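PDB 5XEA: envelope glycoprotein from Thogoto virus, which probably attaches the virus to a receptor on the host cell and then drives fusion of the viral envelope with the host membrane. Local coordinates for residues Ser323-Lys326 with Leu331-Arg334; Arg343-Ser346 with Phe350-His353. One frame throughout, in Å; residues are numbered along the deposited sequence.

Contact 1: Ser323-Lys326 with Leu331-Arg334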
ATOM      1  N   SER B 323     -26.201 -17.017  50.014  1.00 43.29           N
ATOM      2  CA  SER B 323     -27.013 -18.115  50.497  1.00 47.78           C
ATOM      3  C   SER B 323     -26.163 -19.170  51.202  1.00 44.41           C
ATOM      4  O   SER B 323     -26.569 -19.697  52.243  1.00 49.63           O
ATOM      5  CB  SER B 323     -27.813 -18.695  49.333  1.00 44.36           C
ATOM      6  OG  SER B 323     -28.149 -20.036  49.574  1.00 58.35           O
ATOM      7  N   ILE B 324     -24.968 -19.470  50.690  1.00 41.12           N
ATOM      8  CA  ILE B 324     -24.125 -20.470  51.348  1.00 48.63           C
ATOM      9  C   ILE B 324     -23.515 -19.905  52.620  1.00 41.26           C
ATOM     10  O   ILE B 324     -23.356 -20.619  53.613  1.00 43.95           O
ATOM     11  CB  ILE B 324     -23.016 -20.975  50.408  1.00 60.31           C
ATOM     12  CG1 ILE B 324     -23.586 -21.352  49.059  1.00 65.37           C
ATOM     13  CG2 ILE B 324     -22.292 -22.183  51.038  1.00 56.88           C
ATOM     14  CD1 ILE B 324     -22.539 -21.402  48.023  1.00 67.32           C
ATOM     15  N   ALA B 325     -23.123 -18.627  52.592  1.00 37.86           N
ATOM     16  CA  ALA B 325     -22.426 -18.015  53.717  1.00 42.18           C
ATOM     17  C   ALA B 325     -23.300 -17.911  54.967  1.00 47.42           C
ATOM     18  O   ALA B 325     -22.761 -17.859  56.078  1.00 51.15           O
ATOM     19  CB  ALA B 325     -21.901 -16.618  53.327  1.00 33.68           C
ATOM     20  N   LYS B 326     -24.628 -17.869  54.821  1.00 48.82           N
ATOM     21  CA  LYS B 326     -25.485 -17.897  56.002  1.00 51.81           C
ATOM     22  C   LYS B 326     -25.343 -19.218  56.745  1.00 50.14           C
ATOM     23  O   LYS B 326     -25.416 -19.250  57.979  1.00 58.86           O
ATOM     24  CB  LYS B 326     -26.943 -17.654  55.609  1.00 51.35           C
ATOM     25  CG  LYS B 326     -27.225 -16.244  55.160  1.00 51.14           C
ATOM     26  CD  LYS B 326     -28.660 -16.084  54.716  1.00 57.85           C
ATOM     27  CE  LYS B 326     -28.918 -14.687  54.168  1.00 58.54           C
ATOM     28  NZ  LYS B 326     -28.183 -14.458  52.888  1.00 64.55           N
ATOM     29  N   LEU B 331     -16.944 -18.988  55.116  1.00 43.48           N
ATOM     30  CA  LEU B 331     -16.757 -18.883  53.673  1.00 46.94           C
ATOM     31  C   LEU B 331     -16.246 -17.506  53.268  1.00 46.75           C
ATOM     32  O   LEU B 331     -15.277 -17.388  52.506  1.00 44.80           O
ATOM     33  CB  LEU B 331     -18.076 -19.194  52.957  1.00 44.47           C
ATOM     34  CG  LEU B 331     -18.065 -18.993  51.436  1.00 45.17           C
ATOM     35  CD1 LEU B 331     -16.998 -19.844  50.797  1.00 42.78           C
ATOM     36  CD2 LEU B 331     -19.411 -19.325  50.830  1.00 46.37           C
ATOM     37  N   ILE B 332     -16.899 -16.446  53.742  1.00 46.37           N
ATOM     38  CA  ILE B 332     -16.517 -15.108  53.294  1.00 50.19           C
ATOM     39  C   ILE B 332     -15.085 -14.802  53.710  1.00 47.74           C
ATOM     40  O   ILE B 332     -14.274 -14.313  52.904  1.00 47.06           O
ATOM     41  CB  ILE B 332     -17.519 -14.061  53.817  1.00 46.72           C
ATOM     42  CG1 ILE B 332     -18.840 -14.197  53.055  1.00 43.00           C
ATOM     43  CG2 ILE B 332     -16.950 -12.651  53.687  1.00 49.00           C
ATOM     44  CD1 ILE B 332     -19.979 -13.422  53.659  1.00 45.28           C
ATOM     45  N   GLY B 333     -14.736 -15.136  54.952  1.00 42.45           N
ATOM     46  CA  GLY B 333     -13.360 -14.973  55.396  1.00 42.99           C
ATOM     47  C   GLY B 333     -12.368 -15.679  54.489  1.00 56.36           C
ATOM     48  O   GLY B 333     -11.284 -15.157  54.206  1.00 54.23           O
ATOM     49  N   ARG B 334     -12.736 -16.862  53.993  1.00 52.73           N
ATOM     50  CA  ARG B 334     -11.865 -17.587  53.069  0.58 50.54           C
ATOM     51  C   ARG B 334     -11.798 -16.915  51.696  1.00 51.47           C
ATOM     52  O   ARG B 334     -10.767 -16.991  51.020  1.00 53.07           O
ATOM     53  CB  ARG B 334     -12.337 -19.032  52.921  0.58 45.92           C
ATOM     54  CG  ARG B 334     -11.766 -19.983  53.946  0.58 58.09           C
ATOM     55  CD  ARG B 334     -11.630 -21.382  53.365  0.58 60.96           C
ATOM     56  NE  ARG B 334     -12.907 -21.939  52.935  0.58 57.96           N
ATOM     57  CZ  ARG B 334     -13.027 -22.837  51.963  0.58 57.93           C
ATOM     58  NH1 ARG B 334     -11.939 -23.255  51.317  0.58 42.47           N
ATOM     59  NH2 ARG B 334     -14.227 -23.299  51.624  0.58 39.33           N
TER
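Leu331 and Ala325 meet where the long helix 282-327 runs out and the short helix 331-335 begins, and between them they bury most of what this contact covers. Ala325 and Leu331 both point toward the other segment, and their CA atoms, at 5.7 Å, are the nearest pair across the two segments. The leucine turns its CG anti to the backbone N (chi1 174°), which carries the CD2 branch across to the long helix. Of the leucine, that methyl does the touching: it lies 4.0 Å from CB of Ile324, at much the same distance from the CG2 methyl of that isoleucine, and 4.4 Å from CB of Ala325. Ile324 offers its beta-branched end here, CB and CG2, while the CG1 arm swings off beside its own backbone N.

Ala325 has a second neighbour one residue further along the short helix. Ile332 starts off to the side, but its CG1 arm runs out extended, and CD1 settles 3.7 Å from CB of Ala325, with CG1 at 3.9 Å. The alanine methyl is thus met by CD2 of Leu331 and by the CG1 arm of Ile332, residues adjacent in sequence.

The contact joins two successive helices at the end of the long one, which packs against its own copies in the trimer: Ile324 packs on Ile324 of the third subunit and on Ser323 of the second, while Leu331 lies against Thr319 of the second subunit.

No hydrogen bond spans the two segments. The side chains meet through aliphatic carbons, all four contributing residues are buried, and the hold is therefore that of apolar burial and shape, with no polar bond to fix the direction.

Contact 2: Arg343-Ser346 with Phe350-His353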
ATOM      1  N   ARG B 343     -21.819 -12.893  59.996  1.00 43.18           N
ATOM      2  CA  ARG B 343     -23.149 -13.005  60.590  1.00 42.97           C
ATOM      3  C   ARG B 343     -24.065 -12.125  59.761  1.00 40.06           C
ATOM      4  O   ARG B 343     -23.924 -10.898  59.770  1.00 48.68           O
ATOM      5  CB  ARG B 343     -23.163 -12.574  62.058  1.00 39.33           C
ATOM      6  CG  ARG B 343     -24.555 -12.598  62.678  1.00 39.40           C
ATOM      7  CD  ARG B 343     -24.540 -12.070  64.115  1.00 52.84           C
ATOM      8  NE  ARG B 343     -23.560 -12.761  64.942  1.00 50.58           N
ATOM      9  CZ  ARG B 343     -23.814 -13.835  65.681  1.00 51.80           C
ATOM     10  NH1 ARG B 343     -25.034 -14.353  65.705  1.00 47.72           N
ATOM     11  NH2 ARG B 343     -22.844 -14.392  66.394  1.00 47.87           N
ATOM     12  N   PHE B 344     -24.988 -12.736  59.039  1.00 45.04           N
ATOM     13  CA  PHE B 344     -25.875 -11.943  58.206  1.00 48.49           C
ATOM     14  C   PHE B 344     -26.939 -11.282  59.062  1.00 52.02           C
ATOM     15  O   PHE B 344     -27.511 -11.907  59.961  1.00 49.60           O
ATOM     16  CB  PHE B 344     -26.497 -12.802  57.113  1.00 48.86           C
ATOM     17  CG  PHE B 344     -25.595 -12.978  55.945  1.00 48.85           C
ATOM     18  CD1 PHE B 344     -25.750 -12.197  54.807  1.00 50.81           C
ATOM     19  CD2 PHE B 344     -24.536 -13.867  56.015  1.00 43.75           C
ATOM     20  CE1 PHE B 344     -24.896 -12.342  53.741  1.00 47.43           C
ATOM     21  CE2 PHE B 344     -23.673 -14.010  54.945  1.00 48.47           C
ATOM     22  CZ  PHE B 344     -23.855 -13.244  53.806  1.00 43.04           C
ATOM     23  N   ILE B 345     -27.156  -9.996  58.813  1.00 45.81           N
ATOM     24  CA  ILE B 345     -28.223  -9.256  59.470  1.00 48.29           C
ATOM     25  C   ILE B 345     -29.362  -8.940  58.522  1.00 54.43           C
ATOM     26  O   ILE B 345     -30.415  -8.460  58.977  1.00 58.61           O
ATOM     27  CB  ILE B 345     -27.694  -7.965  60.124  1.00 51.61           C
ATOM     28  CG1 ILE B 345     -27.233  -6.985  59.052  1.00 59.86           C
ATOM     29  CG2 ILE B 345     -26.566  -8.300  61.102  1.00 54.03           C
ATOM     30  CD1 ILE B 345     -26.738  -5.685  59.601  1.00 62.98           C
ATOM     31  N   SER B 346     -29.185  -9.188  57.230  1.00 57.29           N
ATOM     32  CA  SER B 346     -30.260  -9.152  56.249  1.00 62.97           C
ATOM     33  C   SER B 346     -29.898 -10.129  55.131  1.00 57.20           C
ATOM     34  O   SER B 346     -29.012 -10.976  55.296  1.00 49.07           O
ATOM     35  CB  SER B 346     -30.479  -7.719  55.743  1.00 55.57           C
ATOM     36  OG  SER B 346     -29.420  -7.342  54.893  1.00 58.46           O
ATOM     37  N   PHE B 350     -23.972  -8.315  56.138  1.00 41.47           N
ATOM     38  CA  PHE B 350     -23.402  -9.187  57.151  1.00 43.75           C
ATOM     39  C   PHE B 350     -22.361  -8.417  57.941  1.00 47.27           C
ATOM     40  O   PHE B 350     -21.747  -7.470  57.438  1.00 44.85           O
ATOM     41  CB  PHE B 350     -22.750 -10.446  56.559  1.00 41.52           C
ATOM     42  CG  PHE B 350     -21.702 -10.150  55.500  1.00 44.56           C
ATOM     43  CD1 PHE B 350     -20.361 -10.041  55.831  1.00 44.40           C
ATOM     44  CD2 PHE B 350     -22.073  -9.955  54.173  1.00 45.90           C
ATOM     45  CE1 PHE B 350     -19.399  -9.741  54.838  1.00 41.31           C
ATOM     46  CE2 PHE B 350     -21.113  -9.665  53.183  1.00 47.07           C
ATOM     47  CZ  PHE B 350     -19.788  -9.569  53.523  1.00 43.88           C
ATOM     48  N   LEU B 351     -22.182  -8.843  59.182  1.00 40.10           N
ATOM     49  CA  LEU B 351     -21.123  -8.395  60.062  1.00 40.59           C
ATOM     50  C   LEU B 351     -19.951  -9.352  59.944  1.00 40.33           C
ATOM     51  O   LEU B 351     -20.089 -10.492  59.493  1.00 40.62           O
ATOM     52  CB  LEU B 351     -21.603  -8.364  61.523  1.00 46.04           C
ATOM     53  CG  LEU B 351     -22.845  -7.559  61.900  1.00 47.55           C
ATOM     54  CD1 LEU B 351     -23.239  -7.841  63.365  1.00 47.34           C
ATOM     55  CD2 LEU B 351     -22.571  -6.095  61.702  1.00 49.47           C
ATOM     56  N   LEU B 352     -18.796  -8.893  60.390  1.00 40.80           N
ATOM     57  CA  LEU B 352     -17.618  -9.742  60.469  1.00 43.12           C
ATOM     58  C   LEU B 352     -17.122  -9.769  61.907  1.00 44.33           C
ATOM     59  O   LEU B 352     -16.902  -8.715  62.519  1.00 53.03           O
ATOM     60  CB  LEU B 352     -16.522  -9.254  59.514  1.00 42.14           C
ATOM     61  CG  LEU B 352     -16.820  -9.441  58.022  1.00 43.06           C
ATOM     62  CD1 LEU B 352     -15.721  -8.839  57.167  1.00 40.91           C
ATOM     63  CD2 LEU B 352     -17.010 -10.928  57.680  1.00 41.86           C
ATOM     64  N   HIS B 353     -16.954 -10.970  62.442  1.00 47.01           N
ATOM     65  CA  HIS B 353     -16.411 -11.153  63.780  1.00 41.53           C
ATOM     66  C   HIS B 353     -14.949 -11.559  63.679  1.00 50.09           C
ATOM     67  O   HIS B 353     -14.595 -12.395  62.844  1.00 47.89           O
ATOM     68  CB  HIS B 353     -17.194 -12.217  64.558  1.00 41.27           C
ATOM     69  CG  HIS B 353     -18.637 -11.877  64.760  1.00 50.95           C
ATOM     70  ND1 HIS B 353     -19.057 -10.847  65.575  1.00 55.48           N
ATOM     71  CD2 HIS B 353     -19.760 -12.439  64.255  1.00 48.11           C
ATOM     72  CE1 HIS B 353     -20.377 -10.775  65.545  1.00 51.31           C
ATOM     73  NE2 HIS B 353     -20.827 -11.731  64.753  1.00 56.40           N
TER
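Phe350 and Phe344 place their rings through unlike first torsions: CG of Phe350 sits between its backbone N and carbonyl carbon (chi1 55°), whereas that of Phe344 lies anti to the carbonyl carbon. From one face of the sheet the two side chains run side by side in the same direction. CB of Phe350 stands over the centre of the Phe344 ring, 3.7 Å from its centroid, in a CH-pi contact. The rings themselves are inclined at 46°, touching where CE1 of Phe344 reaches CD2 of Phe350.

Next along the strands, Arg343 and Leu351 form an antiparallel hydrogen-bonded pair, with Arg343 N to Leu351 O at 3.0 Å and Leu351 N to Arg343 O at 2.8 Å. Phe344 and Phe350 make the adjoining non-hydrogen-bonded pair. On the sheet face that carries Arg343 and Leu351, the arginine chain extends and then bends at chi3, bringing NE to NE2 of His353. This 2.9 Å bond is nearly straight at 173°; the acceptor lies in the guanidinium plane, while NE is tilted somewhat from the imidazole plane. NE2 accepts the hydrogen bond, consistent with a neutral ring that carries its hydrogen on ND1. Beyond the strand end, CG2 of Ile345 meets CG of Leu351 at 3.9 Å.

Strands 341-344 and 350-354 form a beta hairpin whose phenylalanine face lies on helices 282-327 and 331-335. Strand 350-354 also pairs antiparallel with a strand of the second subunit, so the sheet continues across the trimer interface.

Contact 1 is buried, and its side chains meet through aliphatic carbons; contact 2 is largely a surface contact and mixes backbone bonds, aromatic rings and a side-chain hydrogen bond. They follow one another along the chain, their centres about 10 Å apart, and share a seam. CB of Ala325 touches CE2 of Phe344 at 3.5 Å, and CD1 of Ile332 meets CZ of Phe350 at 3.9 Å, so the apolar junction of the helices continues into the aromatic face of the hairpin. Lys326 adds a cation-pi contact to Phe344. Both contacts reach other subunits: contact 1 by packing and a hydrogen bond from Ser323 to Asp328 of the third subunit, contact 2 also by strand pairing.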